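Local coordinates for protein acetylornithine aminotransferase (Aquifex aeolicus, PDB 2EH6) that catalyses the pyridoxal-phosphate-dependent transfer of an amino group from N(2)-acetyl-L-ornithine to 2-oxoglutarate, a step of arginine biosynthesis, and works as a homodimer, at residues 72-77 and 280-285; 121-126 and 157-162. All coordinates share one frame; numbering follows the deposited sequence.

Contact 1 of 2, residues 72-77 and 280-285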
loop_
_atom_site.group_PDB
_atom_site.type_symbol
_atom_site.label_atom_id
_atom_site.label_comp_id
_atom_site.label_asym_id
_atom_site.label_seq_id
_atom_site.Cartn_x
_atom_site.Cartn_y
_atom_site.Cartn_z
ATOM N N GLN A 72 -13.185 -6.740 -9.267
ATOM C CA GLN A 72 -13.418 -5.800 -8.167
ATOM C C GLN A 72 -14.915 -5.808 -7.834
ATOM O O GLN A 72 -15.304 -5.819 -6.665
ATOM C CB GLN A 72 -12.973 -4.380 -8.558
ATOM C CG GLN A 72 -11.485 -4.100 -8.304
ATOM C CD GLN A 72 -11.038 -2.723 -8.792
ATOM O OE1 GLN A 72 -11.701 -1.713 -8.548
ATOM N NE2 GLN A 72 -9.902 -2.682 -9.472
ATOM N N GLU A 73 -15.753 -5.805 -8.868
ATOM C CA GLU A 73 -17.203 -5.831 -8.667
ATOM C C GLU A 73 -17.617 -7.061 -7.868
ATOM O O GLU A 73 -18.366 -6.954 -6.902
ATOM C CB GLU A 73 -17.943 -5.859 -10.009
ATOM C CG GLU A 73 -17.974 -4.550 -10.760
ATOM C CD GLU A 73 -18.777 -3.477 -10.049
ATOM O OE1 GLU A 73 -19.608 -3.817 -9.177
ATOM O OE2 GLU A 73 -18.584 -2.290 -10.381
ATOM N N GLU A 74 -17.129 -8.229 -8.283
ATOM C CA GLU A 74 -17.469 -9.481 -7.613
ATOM C C GLU A 74 -17.105 -9.509 -6.138
ATOM O O GLU A 74 -17.907 -9.928 -5.307
ATOM C CB GLU A 74 -16.803 -10.676 -8.306
ATOM C CG GLU A 74 -16.686 -11.891 -7.384
ATOM C CD GLU A 74 -16.285 -13.170 -8.094
ATOM O OE1 GLU A 74 -15.322 -13.141 -8.895
ATOM O OE2 GLU A 74 -16.929 -14.212 -7.832
ATOM N N LEU A 75 -15.888 -9.080 -5.810
ATOM C CA LEU A 75 -15.453 -9.076 -4.421
ATOM C C LEU A 75 -16.223 -8.029 -3.618
ATOM O O LEU A 75 -16.645 -8.286 -2.492
ATOM C CB LEU A 75 -13.947 -8.801 -4.339
ATOM C CG LEU A 75 -13.349 -8.837 -2.931
ATOM C CD1 LEU A 75 -13.695 -10.165 -2.262
ATOM C CD2 LEU A 75 -11.834 -8.636 -3.009
ATOM N N ALA A 76 -16.414 -6.848 -4.199
ATOM C CA ALA A 76 -17.148 -5.786 -3.507
ATOM C C ALA A 76 -18.543 -6.283 -3.132
ATOM O O ALA A 76 -19.015 -6.072 -2.016
ATOM C CB ALA A 76 -17.258 -4.553 -4.402
ATOM N N HIS A 77 -19.193 -6.949 -4.078
ATOM C CA HIS A 77 -20.534 -7.485 -3.869
ATOM C C HIS A 77 -20.573 -8.397 -2.642
ATOM O O HIS A 77 -21.488 -8.310 -1.824
ATOM C CB HIS A 77 -20.969 -8.252 -5.122
ATOM C CG HIS A 77 -22.384 -8.741 -5.079
ATOM N ND1 HIS A 77 -23.162 -8.655 -3.944
ATOM C CD2 HIS A 77 -23.158 -9.324 -6.024
ATOM C CE1 HIS A 77 -24.356 -9.166 -4.192
ATOM N NE2 HIS A 77 -24.379 -9.579 -5.447
ATOM N N ALA A 280 -7.766 -13.603 -4.497
ATOM C CA ALA A 280 -7.467 -14.065 -3.150
ATOM C C ALA A 280 -8.614 -13.716 -2.214
ATOM O O ALA A 280 -9.109 -14.570 -1.472
ATOM C CB ALA A 280 -6.172 -13.427 -2.653
ATOM N N GLY A 281 -9.032 -12.453 -2.254
ATOM C CA GLY A 281 -10.115 -12.006 -1.400
ATOM C C GLY A 281 -11.402 -12.777 -1.634
ATOM O O GLY A 281 -12.135 -13.065 -0.694
ATOM N N THR A 282 -11.684 -13.102 -2.891
ATOM C CA THR A 282 -12.894 -13.842 -3.212
ATOM C C THR A 282 -12.874 -15.223 -2.568
ATOM O O THR A 282 -13.889 -15.697 -2.052
ATOM C CB THR A 282 -13.061 -13.998 -4.731
ATOM O OG1 THR A 282 -13.356 -12.720 -5.305
ATOM C CG2 THR A 282 -14.192 -14.959 -5.050
ATOM N N VAL A 283 -11.714 -15.872 -2.594
ATOM C CA VAL A 283 -11.584 -17.193 -1.998
ATOM C C VAL A 283 -11.713 -17.099 -0.482
ATOM O O VAL A 283 -12.450 -17.864 0.142
ATOM C CB VAL A 283 -10.221 -17.839 -2.346
ATOM C CG1 VAL A 283 -10.053 -19.129 -1.569
ATOM C CG2 VAL A 283 -10.133 -18.116 -3.843
ATOM N N VAL A 284 -10.997 -16.153 0.110
ATOM C CA VAL A 284 -11.027 -15.970 1.556
ATOM C C VAL A 284 -12.425 -15.645 2.080
ATOM O O VAL A 284 -12.883 -16.225 3.064
ATOM C CB VAL A 284 -10.057 -14.851 1.986
ATOM C CG1 VAL A 284 -10.243 -14.536 3.465
ATOM C CG2 VAL A 284 -8.621 -15.283 1.711
ATOM N N VAL A 285 -13.109 -14.717 1.428
ATOM C CA VAL A 285 -14.442 -14.353 1.882
ATOM C C VAL A 285 -15.407 -15.538 1.859
ATOM O O VAL A 285 -16.166 -15.733 2.808
ATOM C CB VAL A 285 -15.003 -13.179 1.059
ATOM C CG1 VAL A 285 -16.470 -12.950 1.405
ATOM C CG2 VAL A 285 -14.191 -11.912 1.374
HETATM O O HOH W 1 -13.128 -10.943 -7.430
#

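Contact 2 of 2, residues 121-126 and 157-162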
loop_
_atom_site.group_PDB
_atom_site.type_symbol
_atom_site.label_atom_id
_atom_site.label_comp_id
_atom_site.label_asym_id
_atom_site.label_seq_id
_atom_site.Cartn_x
_atom_site.Cartn_y
_atom_site.Cartn_z
ATOM N N ILE A 121 -11.666 12.377 15.974
ATOM C CA ILE A 121 -11.394 11.950 17.328
ATOM C C ILE A 121 -11.071 10.468 17.229
ATOM O O ILE A 121 -11.878 9.692 16.724
ATOM C CB ILE A 121 -12.625 12.111 18.243
ATOM C CG1 ILE A 121 -12.960 13.598 18.413
ATOM C CG2 ILE A 121 -12.355 11.447 19.597
ATOM C CD1 ILE A 121 -14.204 13.855 19.252
ATOM N N SER A 122 -9.882 10.081 17.670
ATOM C CA SER A 122 -9.508 8.674 17.662
ATOM C C SER A 122 -9.211 8.345 19.119
ATOM O O SER A 122 -9.476 9.164 19.998
ATOM C CB SER A 122 -8.288 8.420 16.767
ATOM O OG SER A 122 -7.159 9.148 17.202
ATOM N N PHE A 123 -8.653 7.171 19.386
ATOM C CA PHE A 123 -8.398 6.790 20.767
ATOM C C PHE A 123 -6.965 6.450 21.136
ATOM O O PHE A 123 -6.157 6.066 20.287
ATOM C CB PHE A 123 -9.310 5.618 21.125
ATOM C CG PHE A 123 -10.766 5.971 21.120
ATOM C CD1 PHE A 123 -11.369 6.507 22.255
ATOM C CD2 PHE A 123 -11.529 5.807 19.972
ATOM C CE1 PHE A 123 -12.714 6.876 22.246
ATOM C CE2 PHE A 123 -12.874 6.174 19.953
ATOM C CZ PHE A 123 -13.466 6.710 21.094
ATOM N N GLU A 124 -6.662 6.609 22.420
ATOM C CA GLU A 124 -5.346 6.294 22.949
ATOM C C GLU A 124 -5.138 4.791 22.789
ATOM O O GLU A 124 -6.089 4.017 22.900
ATOM C CB GLU A 124 -5.267 6.680 24.430
ATOM C CG GLU A 124 -4.940 8.150 24.669
ATOM C CD GLU A 124 -5.008 8.544 26.135
ATOM O OE1 GLU A 124 -4.718 7.690 27.001
ATOM O OE2 GLU A 124 -5.341 9.712 26.420
ATOM N N ASN A 125 -3.895 4.393 22.526
ATOM C CA ASN A 125 -3.536 2.988 22.345
ATOM C C ASN A 125 -4.029 2.412 21.033
ATOM O O ASN A 125 -3.949 1.204 20.820
ATOM C CB ASN A 125 -4.085 2.130 23.480
ATOM C CG ASN A 125 -3.601 2.579 24.826
ATOM O OD1 ASN A 125 -2.401 2.699 25.054
ATOM N ND2 ASN A 125 -4.535 2.828 25.736
ATOM N N SER A 126 -4.546 3.267 20.161
ATOM C CA SER A 126 -5.040 2.808 18.874
ATOM C C SER A 126 -3.888 2.716 17.886
ATOM O O SER A 126 -2.824 3.308 18.092
ATOM C CB SER A 126 -6.090 3.772 18.329
ATOM O OG SER A 126 -5.493 5.001 17.946
ATOM N N ALA A 157 -9.112 10.473 22.487
ATOM C CA ALA A 157 -9.960 10.258 23.652
ATOM C C ALA A 157 -9.563 8.929 24.282
ATOM O O ALA A 157 -8.632 8.267 23.816
ATOM C CB ALA A 157 -11.424 10.224 23.234
ATOM N N LYS A 158 -10.266 8.534 25.338
ATOM C CA LYS A 158 -9.967 7.278 26.013
ATOM C C LYS A 158 -11.061 6.235 25.811
ATOM O O LYS A 158 -12.251 6.523 25.949
ATOM C CB LYS A 158 -9.725 7.529 27.504
ATOM C CG LYS A 158 -8.460 8.330 27.754
ATOM C CD LYS A 158 -8.215 8.602 29.224
ATOM C CE LYS A 158 -6.910 9.370 29.408
ATOM N NZ LYS A 158 -6.648 9.714 30.834
ATOM N N LEU A 159 -10.640 5.019 25.472
ATOM C CA LEU A 159 -11.564 3.919 25.228
ATOM C C LEU A 159 -12.398 3.653 26.478
ATOM O O LEU A 159 -11.879 3.669 27.594
ATOM C CB LEU A 159 -10.789 2.659 24.838
ATOM C CG LEU A 159 -11.556 1.567 24.091
ATOM C CD1 LEU A 159 -11.841 2.028 22.665
ATOM C CD2 LEU A 159 -10.737 0.286 24.078
ATOM N N ASN A 160 -13.688 3.415 26.275
ATOM C CA ASN A 160 -14.631 3.150 27.358
ATOM C C ASN A 160 -14.798 4.333 28.305
ATOM O O ASN A 160 -15.229 4.170 29.446
ATOM C CB ASN A 160 -14.211 1.908 28.146
ATOM C CG ASN A 160 -14.187 0.664 27.287
ATOM O OD1 ASN A 160 -15.053 0.473 26.432
ATOM N ND2 ASN A 160 -13.203 -0.195 27.514
ATOM N N ASP A 161 -14.449 5.519 27.820
ATOM C CA ASP A 161 -14.569 6.754 28.588
ATOM C C ASP A 161 -15.325 7.709 27.676
ATOM O O ASP A 161 -14.723 8.495 26.945
ATOM C CB ASP A 161 -13.181 7.319 28.905
ATOM C CG ASP A 161 -13.240 8.555 29.780
ATOM O OD1 ASP A 161 -14.328 9.161 29.882
ATOM O OD2 ASP A 161 -12.195 8.928 30.358
ATOM N N ILE A 162 -16.651 7.633 27.720
ATOM C CA ILE A 162 -17.492 8.456 26.864
ATOM C C ILE A 162 -17.345 9.955 27.112
ATOM O O ILE A 162 -17.542 10.760 26.203
ATOM C CB ILE A 162 -18.978 8.048 27.005
ATOM C CG1 ILE A 162 -19.746 8.436 25.741
ATOM C CG2 ILE A 162 -19.596 8.715 28.225
ATOM C CD1 ILE A 162 -19.264 7.714 24.497
HETATM O O HOH W 2 -7.789 4.329 25.769
#

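Contact 1 of 2, residues 72-77 and 280-285
Leu75 does most of the apolar work here, laying its branched end against the backbone of Gly281. Its CD1 comes to 3.5 Å from Gly281 C and 3.6 Å from Thr282 N, while the other methyl, CD2, rests 4.1 Å from Gly281 CA. With CG anti to the backbone N (chi1 -177°), the side chain reaches across from the flank of its own helix. Gly281 has no side chain to hold the leucine off, so both methyls settle directly on the main chain of the second helix. One turn further on, Val285 CG2 meets the same Leu75 CD1 at 4.1 Å. Ile249 and Phe91 also touch Leu75, so the residue belongs to a larger apolar core.

The polar side of the contact is looser. Glu74 and Thr282 cross at about a right angle, with Glu74 OE2 4.0 Å from the methyl CG2 of Thr282. A water donates to Thr282 OG1 at 2.8 Å and makes a longer approach to Glu74 OE1, so the bridge to Glu74 is weak at best. Thr282 OG1 is chiefly bound within its own helix, to the carbonyl of Cys278.

The two helical segments run nearly parallel, at 26° with axes 9.4 Å apart, and Leu75 and Thr282 are nearest in register. Another face of helix 70-81 meets the second subunit, where Glu73 hydrogen-bonds to Thr1 and Tyr2 of that chain. Packing of a leucine on a glycine joins helix 70-81 to the long helix 275-308 of this class-III aminotransferase.

Contact 2 of 2, residues 121-126 and 157-162
Phe123 and Ala157 lie beside each other on the same face of the sheet, and the ring turns an edge to the start of the loop that follows Ala157. Ring atom CE1 approaches the methyl CB of Ala157 to 3.7 Å. The main chain of the loop passes the rim of the ring, with Lys158 C near its plane and 3.6 Å from CD1. Leu159 CD1 lies over one face, 4.4 Å from Phe123 CG. With CG anti to the carbonyl carbon (chi1 -65°), the ring is carried to the side of Ala157, and chi2 of -87° sets its rotation. The alanine methyl touches both Ile121 CG2 and Phe123; Leu168 and Val165 also touch it.

Glu124 and Lys158 lie side by side and point the same way, both chains extended beyond CG. The carboxylate meets the aliphatic part of the lysine: Glu124 OE2 is 3.4 Å from Lys158 CE. The charged atoms themselves stay apart, with Lys158 NZ 4.6 Å from that oxygen, so any attraction is probably electrostatic at a distance.

Two main-chain bonds set the parallel pairing of Phe123 with Ala157. Ala157 N donates to Ser122 O at 2.8 Å, and Glu124 N to Ala157 O at 2.9 Å. Just beyond, a water accepts from Leu159 N and donates weakly to Glu124 O, joining the two chains where they leave the sheet; Glu124 O is also bound by Gln182 NE2. In the type II turn from Phe123 to Ser126, Phe123 O takes both the N and the OG of Ser126.

Backbone bonds thus fix the register, apolar contacts of Phe123 and Ile121 with Ala157 pack one face of the sheet, and the Glu124-Lys158 pair is a loose association of opposite charges rather than a salt bridge.

In the fold
Contact 1 (72-77 with 280-285) and contact 2 (121-126 with 157-162) lie on opposite sides of the chain's centre, their own centres 32 Å apart and their nearest atoms about 23 Å apart. Contact 1 joins two helices; contact 2 is at the edge of the seven-stranded mixed sheet, where strand 154-157 is outermost within this chain. Both stand back from the cofactor: the side chain of Gly281 is about 12 Å from that of Lys241, the lysine that carries the cofactor as a covalent adduct, not formed in this structure, and that of Ser122 is about 11 Å from the bound pyridoxal-5'-phosphate and about 9 Å from that of Asp212, a cofactor-pocket residue.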